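Local coordinates for protein H subunit of photosynthetic reaction center complex (Rhodopseudomonas palustris, PDB 6Z5S) that serves as the H subunit of the photosynthetic reaction centre, anchored by one transmembrane helix and probably supporting proton delivery to the quinone site from the cytoplasmic side, at residues L64-A69 / L121-L126; L85-P90 / A94-T99; P219-S222 / Q226-K229. All coordinates share one frame; numbering follows the deposited sequence.

Contact 1. Residues L64-A69 / L121-L126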
loop_
_atom_site.group_PDB
_atom_site.type_symbol
_atom_site.label_atom_id
_atom_site.label_comp_id
_atom_site.label_asym_id
_atom_site.label_seq_id
_atom_site.Cartn_x
_atom_site.Cartn_y
_atom_site.Cartn_z
ATOM N N LEU D 64 -25.572 17.049 -5.529
ATOM C CA LEU D 64 -26.504 17.820 -4.727
ATOM C C LEU D 64 -25.737 18.528 -3.623
ATOM O O LEU D 64 -24.944 17.902 -2.918
ATOM C CB LEU D 64 -27.574 16.910 -4.134
ATOM C CG LEU D 64 -28.591 17.561 -3.209
ATOM C CD1 LEU D 64 -29.541 18.430 -4.004
ATOM C CD2 LEU D 64 -29.347 16.494 -2.452
ATOM N N LEU D 65 -25.964 19.825 -3.478
ATOM C CA LEU D 65 -25.308 20.597 -2.438
ATOM C C LEU D 65 -26.267 20.796 -1.269
ATOM O O LEU D 65 -27.437 20.417 -1.323
ATOM C CB LEU D 65 -24.805 21.923 -2.998
ATOM C CG LEU D 65 -24.072 21.785 -4.330
ATOM C CD1 LEU D 65 -23.548 23.122 -4.780
ATOM C CD2 LEU D 65 -22.945 20.793 -4.215
ATOM N N ARG D 66 -25.759 21.397 -0.193
ATOM C CA ARG D 66 -26.510 21.437 1.056
ATOM C C ARG D 66 -27.792 22.244 0.917
ATOM O O ARG D 66 -28.885 21.753 1.217
ATOM C CB ARG D 66 -25.646 22.004 2.178
ATOM C CG ARG D 66 -24.778 20.979 2.852
ATOM C CD ARG D 66 -24.173 21.540 4.117
ATOM N NE ARG D 66 -23.174 22.560 3.827
ATOM C CZ ARG D 66 -23.318 23.848 4.113
ATOM N NH1 ARG D 66 -22.353 24.704 3.811
ATOM N NH2 ARG D 66 -24.423 24.281 4.698
ATOM N N GLY D 67 -27.683 23.484 0.461
ATOM C CA GLY D 67 -28.853 24.335 0.414
ATOM C C GLY D 67 -29.761 24.027 -0.755
ATOM O O GLY D 67 -30.267 24.941 -1.410
ATOM N N GLY D 68 -29.977 22.744 -1.028
ATOM C CA GLY D 68 -30.751 22.330 -2.178
ATOM C C GLY D 68 -30.148 22.682 -3.517
ATOM O O GLY D 68 -30.729 22.331 -4.548
ATOM N N ALA D 69 -29.000 23.352 -3.539
ATOM C CA ALA D 69 -28.357 23.714 -4.788
ATOM C C ALA D 69 -27.844 22.464 -5.492
ATOM O O ALA D 69 -27.996 21.337 -5.020
ATOM C CB ALA D 69 -27.228 24.707 -4.531
ATOM N N LEU D 121 -18.819 27.903 2.404
ATOM C CA LEU D 121 -19.685 28.076 3.560
ATOM C C LEU D 121 -19.534 26.982 4.604
ATOM O O LEU D 121 -20.113 27.102 5.687
ATOM C CB LEU D 121 -21.143 28.157 3.112
ATOM C CG LEU D 121 -21.411 29.280 2.116
ATOM C CD1 LEU D 121 -22.896 29.451 1.910
ATOM C CD2 LEU D 121 -20.779 30.574 2.586
ATOM N N GLY D 122 -18.781 25.930 4.317
ATOM C CA GLY D 122 -18.538 24.907 5.313
ATOM C C GLY D 122 -19.779 24.168 5.764
ATOM O O GLY D 122 -20.365 23.404 4.991
ATOM N N LEU D 123 -20.187 24.375 7.005
ATOM C CA LEU D 123 -21.326 23.619 7.511
ATOM C C LEU D 123 -22.412 24.487 8.121
ATOM O O LEU D 123 -23.593 24.191 7.941
ATOM C CB LEU D 123 -20.850 22.594 8.538
ATOM C CG LEU D 123 -21.843 21.471 8.801
ATOM C CD1 LEU D 123 -22.366 20.921 7.493
ATOM C CD2 LEU D 123 -21.184 20.382 9.609
ATOM N N ASP D 124 -22.048 25.546 8.837
ATOM C CA ASP D 124 -23.022 26.453 9.422
ATOM C C ASP D 124 -23.381 27.599 8.492
ATOM O O ASP D 124 -23.844 28.645 8.962
ATOM C CB ASP D 124 -22.502 26.999 10.750
ATOM C CG ASP D 124 -21.034 27.345 10.698
ATOM O OD1 ASP D 124 -20.395 27.064 9.662
ATOM O OD2 ASP D 124 -20.516 27.896 11.691
ATOM N N ASN D 125 -23.167 27.429 7.188
ATOM C CA ASN D 125 -23.522 28.431 6.187
ATOM C C ASN D 125 -22.825 29.761 6.454
ATOM O O ASN D 125 -23.402 30.834 6.276
ATOM C CB ASN D 125 -25.037 28.610 6.107
ATOM C CG ASN D 125 -25.723 27.420 5.484
ATOM O OD1 ASN D 125 -25.268 26.889 4.472
ATOM N ND2 ASN D 125 -26.814 26.978 6.094
ATOM N N LEU D 126 -21.577 29.689 6.893
ATOM C CA LEU D 126 -20.752 30.864 7.092
ATOM C C LEU D 126 -19.406 30.650 6.423
ATOM O O LEU D 126 -18.933 29.516 6.331
ATOM C CB LEU D 126 -20.544 31.148 8.584
ATOM C CG LEU D 126 -21.817 31.449 9.365
ATOM C CD1 LEU D 126 -21.503 31.600 10.839
ATOM C CD2 LEU D 126 -22.496 32.692 8.825
#
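The guanidinium of Arg66 has Leu123 CA over the centre of one face, 3.9 Å from its plane, and Leu123 O lies over the same face. At the edge, in the plane, sit Leu121 CB and the amide carbon of Asn125, while Gly122 O lies close to Arg66 NE and NH1. One hydrogen bond crosses the contact, from Arg66 NH2 to Asn125 OD1 at 2.8 Å. NH2 stands above the amide plane of Asn125, 53° out of it; guanidinium and amide planes are 34° apart. The carbonyl oxygens of Gly122 and Leu123 also come near the guanidinium nitrogens but are not lined up for hydrogen bonds. Arg66 is carried by a type I beta turn, Leu65 to Gly68, between strands 61-64 and 70-73, with Leu65 N bonded to Ala69 O; the facing segment is an irregular loop leading toward strand 129-131. The arginine chain bends at chi3 (-70°), turning its end into this loop. Farther back, Arg66 CD meets Leu123 CD1 at 3.9 Å, the two side chains crossing at about a right angle. Gly122 has a positive phi, which favours glycine where the loop turns. Asp124 is held by a salt bridge to Arg170, and Arg66 and Leu123 also pack on side chains of another protein of the complex.

Contact 2. Residues L85-P90 / A94-T99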
loop_
_atom_site.group_PDB
_atom_site.type_symbol
_atom_site.label_atom_id
_atom_site.label_comp_id
_atom_site.label_asym_id
_atom_site.label_seq_id
_atom_site.Cartn_x
_atom_site.Cartn_y
_atom_site.Cartn_z
ATOM N N LEU D 85 -2.463 34.701 -24.664
ATOM C CA LEU D 85 -1.357 33.835 -25.035
ATOM C C LEU D 85 -1.270 33.744 -26.547
ATOM O O LEU D 85 -2.283 33.807 -27.244
ATOM C CB LEU D 85 -1.522 32.434 -24.443
ATOM C CG LEU D 85 -1.105 32.242 -22.992
ATOM C CD1 LEU D 85 -1.590 30.911 -22.501
ATOM C CD2 LEU D 85 0.391 32.327 -22.869
ATOM N N THR D 86 -0.050 33.592 -27.050
ATOM C CA THR D 86 0.119 33.396 -28.478
ATOM C C THR D 86 1.109 32.270 -28.740
ATOM O O THR D 86 2.119 32.157 -28.046
ATOM C CB THR D 86 0.587 34.683 -29.170
ATOM O OG1 THR D 86 0.655 34.463 -30.582
ATOM C CG2 THR D 86 1.943 35.130 -28.659
ATOM N N PRO D 87 0.834 31.411 -29.714
ATOM C CA PRO D 87 1.718 30.264 -29.947
ATOM C C PRO D 87 3.111 30.705 -30.361
ATOM O O PRO D 87 3.281 31.537 -31.252
ATOM C CB PRO D 87 1.009 29.489 -31.061
ATOM C CG PRO D 87 0.039 30.433 -31.639
ATOM C CD PRO D 87 -0.363 31.364 -30.561
ATOM N N ALA D 88 4.113 30.139 -29.693
ATOM C CA ALA D 88 5.503 30.429 -30.009
ATOM C C ALA D 88 5.940 29.831 -31.334
ATOM O O ALA D 88 7.061 30.103 -31.772
ATOM C CB ALA D 88 6.410 29.913 -28.897
ATOM N N ALA D 89 5.095 29.033 -31.976
ATOM C CA ALA D 89 5.438 28.393 -33.235
ATOM C C ALA D 89 4.169 27.834 -33.848
ATOM O O ALA D 89 3.237 27.485 -33.116
ATOM C CB ALA D 89 6.469 27.280 -33.025
ATOM N N PRO D 90 4.094 27.739 -35.175
ATOM C CA PRO D 90 2.857 27.279 -35.814
ATOM C C PRO D 90 2.612 25.786 -35.719
ATOM O O PRO D 90 1.505 25.344 -36.047
ATOM C CB PRO D 90 3.049 27.698 -37.274
ATOM C CG PRO D 90 4.515 27.745 -37.447
ATOM C CD PRO D 90 5.076 28.222 -36.157
ATOM N N ALA D 94 3.522 23.224 -29.807
ATOM C CA ALA D 94 4.386 24.341 -29.482
ATOM C C ALA D 94 3.879 25.046 -28.228
ATOM O O ALA D 94 2.670 25.138 -28.014
ATOM C CB ALA D 94 4.449 25.325 -30.641
ATOM N N PRO D 95 4.772 25.543 -27.383
ATOM C CA PRO D 95 4.335 26.281 -26.199
ATOM C C PRO D 95 3.801 27.652 -26.575
ATOM O O PRO D 95 3.932 28.125 -27.702
ATOM C CB PRO D 95 5.607 26.384 -25.361
ATOM C CG PRO D 95 6.692 26.319 -26.344
ATOM C CD PRO D 95 6.234 25.411 -27.439
ATOM N N PHE D 96 3.177 28.294 -25.601
ATOM C CA PHE D 96 2.609 29.614 -25.794
ATOM C C PHE D 96 3.427 30.645 -25.039
ATOM O O PHE D 96 4.118 30.329 -24.070
ATOM C CB PHE D 96 1.159 29.665 -25.334
ATOM C CG PHE D 96 0.251 28.805 -26.140
ATOM C CD1 PHE D 96 0.047 27.487 -25.799
ATOM C CD2 PHE D 96 -0.397 29.312 -27.241
ATOM C CE1 PHE D 96 -0.787 26.691 -26.538
ATOM C CE2 PHE D 96 -1.231 28.519 -27.985
ATOM C CZ PHE D 96 -1.425 27.207 -27.633
ATOM N N VAL D 97 3.352 31.883 -25.510
ATOM C CA VAL D 97 4.077 33.004 -24.938
ATOM C C VAL D 97 3.043 34.001 -24.441
ATOM O O VAL D 97 2.089 34.296 -25.164
ATOM C CB VAL D 97 5.015 33.671 -25.959
ATOM C CG1 VAL D 97 5.709 34.852 -25.338
ATOM C CG2 VAL D 97 6.019 32.671 -26.473
ATOM N N PRO D 98 3.167 34.513 -23.218
ATOM C CA PRO D 98 2.211 35.513 -22.725
ATOM C C PRO D 98 2.376 36.825 -23.475
ATOM O O PRO D 98 3.461 37.405 -23.508
ATOM C CB PRO D 98 2.575 35.653 -21.245
ATOM C CG PRO D 98 3.966 35.171 -21.150
ATOM C CD PRO D 98 4.120 34.105 -22.177
ATOM N N THR D 99 1.287 37.285 -24.087
ATOM C CA THR D 99 1.340 38.525 -24.849
ATOM C C THR D 99 1.489 39.730 -23.934
ATOM O O THR D 99 2.221 40.671 -24.256
ATOM C CB THR D 99 0.088 38.669 -25.707
ATOM O OG1 THR D 99 -1.037 38.913 -24.858
ATOM C CG2 THR D 99 -0.158 37.409 -26.503
#
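Leu85 lays its CD2 methyl over the start of the Phe96 side chain, 3.7 Å from Phe96 CB, and reaches on to Pro98 CD. The two residues belong to the facing strands of a two-stranded antiparallel beta hairpin, 85-87 and 96-98, whose N-to-C directions run at 145° to each other. The side chains of Leu85 and Phe96 cross at about a right angle. With Leu85 CG anti to its carbonyl carbon (chi1 -81°), the branch turns toward the other strand, and CD2 comes 3.5 Å from Val97 O. An alanine in place of Leu85 would lose the CD2 contacts to Phe96 CB and Pro98 CD and is likely to open a gap there. Thr86 and Val97 form the hydrogen-bonded pair, with Thr86 N to Val97 O at 2.9 Å and Val97 N to Thr86 O at 2.8 Å, both fairly straight. Pro98 and Pro87 stand in the non-hydrogen-bonded pairs, opposite Leu85 and Phe96, so their missing N-H costs the pairing nothing. The Phe96 ring brings its CD2 and CE2 against Pro87, with Phe96 CD2 3.9 Å from Pro87 CD, while the carbonyl carbon of Thr86 lies at the ring edge. Ala88 CB touches Val97 CG2, and Thr86 CG2 meets Thr99 CG2. Leu85 and Pro98 also rest on Val107 of the same chain, and Phe96 forms backbone hydrogen bonds to another protein of the complex. Near the turn, Ala88 N gives a bond to Pro95 O in the carbonyl plane, and beyond it Ala89 CB and Ala94 CB meet at 3.7 Å.

Contact 3. Residues P219-S222 / Q226-K229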
loop_
_atom_site.group_PDB
_atom_site.type_symbol
_atom_site.label_atom_id
_atom_site.label_comp_id
_atom_site.label_asym_id
_atom_site.label_seq_id
_atom_site.Cartn_x
_atom_site.Cartn_y
_atom_site.Cartn_z
ATOM N N PRO D 219 -4.183 40.586 -6.193
ATOM C CA PRO D 219 -5.622 40.835 -6.338
ATOM C C PRO D 219 -6.300 40.948 -4.982
ATOM O O PRO D 219 -6.165 40.073 -4.126
ATOM C CB PRO D 219 -6.116 39.613 -7.117
ATOM C CG PRO D 219 -4.910 39.044 -7.749
ATOM C CD PRO D 219 -3.788 39.313 -6.810
ATOM N N THR D 220 -7.033 42.037 -4.792
ATOM C CA THR D 220 -7.666 42.321 -3.516
ATOM C C THR D 220 -9.057 41.708 -3.446
ATOM O O THR D 220 -9.769 41.614 -4.448
ATOM C CB THR D 220 -7.760 43.826 -3.287
ATOM O OG1 THR D 220 -8.531 44.417 -4.337
ATOM C CG2 THR D 220 -6.381 44.442 -3.275
ATOM N N THR D 221 -9.439 41.297 -2.242
ATOM C CA THR D 221 -10.762 40.738 -2.011
ATOM C C THR D 221 -11.800 41.848 -1.924
ATOM O O THR D 221 -11.532 42.930 -1.395
ATOM C CB THR D 221 -10.767 39.902 -0.731
ATOM O OG1 THR D 221 -12.106 39.511 -0.418
ATOM C CG2 THR D 221 -10.185 40.686 0.426
ATOM N N SER D 222 -12.992 41.577 -2.455
ATOM C CA SER D 222 -14.014 42.615 -2.538
ATOM C C SER D 222 -14.583 42.938 -1.164
ATOM O O SER D 222 -14.680 44.109 -0.783
ATOM C CB SER D 222 -15.122 42.187 -3.494
ATOM O OG SER D 222 -15.766 41.020 -3.025
ATOM N N GLN D 226 -14.277 38.334 4.395
ATOM C CA GLN D 226 -14.500 37.054 3.751
ATOM C C GLN D 226 -13.892 37.102 2.361
ATOM O O GLN D 226 -13.831 38.158 1.729
ATOM C CB GLN D 226 -15.987 36.705 3.689
ATOM C CG GLN D 226 -16.743 37.401 2.587
ATOM C CD GLN D 226 -18.231 37.192 2.695
ATOM O OE1 GLN D 226 -18.769 37.061 3.790
ATOM N NE2 GLN D 226 -18.908 37.159 1.558
ATOM N N VAL D 227 -13.431 35.950 1.899
ATOM C CA VAL D 227 -12.770 35.826 0.610
ATOM C C VAL D 227 -13.465 34.733 -0.185
ATOM O O VAL D 227 -13.790 33.670 0.354
ATOM C CB VAL D 227 -11.262 35.539 0.779
ATOM C CG1 VAL D 227 -11.037 34.259 1.556
ATOM C CG2 VAL D 227 -10.574 35.472 -0.567
ATOM N N SER D 228 -13.723 35.006 -1.457
ATOM C CA SER D 228 -14.402 34.059 -2.322
ATOM C C SER D 228 -13.404 33.092 -2.947
ATOM O O SER D 228 -12.195 33.321 -2.952
ATOM C CB SER D 228 -15.175 34.796 -3.411
ATOM O OG SER D 228 -14.302 35.251 -4.421
ATOM N N LYS D 229 -13.929 31.991 -3.485
ATOM C CA LYS D 229 -13.076 31.018 -4.155
ATOM C C LYS D 229 -12.347 31.643 -5.335
ATOM O O LYS D 229 -11.182 31.322 -5.601
ATOM C CB LYS D 229 -13.912 29.826 -4.612
ATOM C CG LYS D 229 -14.243 28.849 -3.506
ATOM C CD LYS D 229 -15.242 27.811 -3.964
ATOM C CE LYS D 229 -16.660 28.312 -3.821
ATOM N NZ LYS D 229 -17.637 27.288 -4.262
#
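Thr221 points its side chain across at the backbone of Gln226 and Val227, and its hydroxyl does the touching. OG1 lies anti to the backbone N of Thr221 (chi1 172°), which brings it 3.1 Å from Gln226 O. This hydrogen bond is weak, and the single proton has other acceptors nearby: Lys223 O and Glu231 OE1 are also within weak bonding range. Thr221 OG1 is also 3.9 Å from Val227 CA and 4.2 Å from Val227 CB, so it rests beside the valine backbone rather than over its methyls. In Gln226 and Val227 the bond from CA to CB is directed neither straight toward the threonine segment nor straight away from it; Gln226 packs on Pro119, and Val227 reaches Leu190 of strand 188-192. The nearest CA pair is Thr221 and Val227, 5.9 Å apart. Ser228 is the N-cap residue of helix 229-245, its side chain capping a backbone N just beyond Lys229; Glu231, three residues on, accepts bonds from Ser222 N through OE2 and from Ser228 N through OE1, so it ties both segments in an arrangement consistent with a capping box.

Overall arrangement
From the N terminus, helix 9-31 crosses the membrane and the chain runs on to the turn at 64-69. There contact 1 opens a long loop that closes only at 121-126, with 51 residues between; it joins the turn between strands 61-64 and 70-73 to the loop before strand 129-131. Contact 2 falls within that loop as a local hairpin, returning after three intervening residues; it lies on the other side of the chain's centre, about 41 Å from contact 1 between centres. The four-stranded antiparallel sheet follows, and then contact 3 closes a short loop that leads into helix 229-245. Contact 3 is thus in series with both others, its nearest atoms about 7 Å from contact 1 and 16 Å from contact 2.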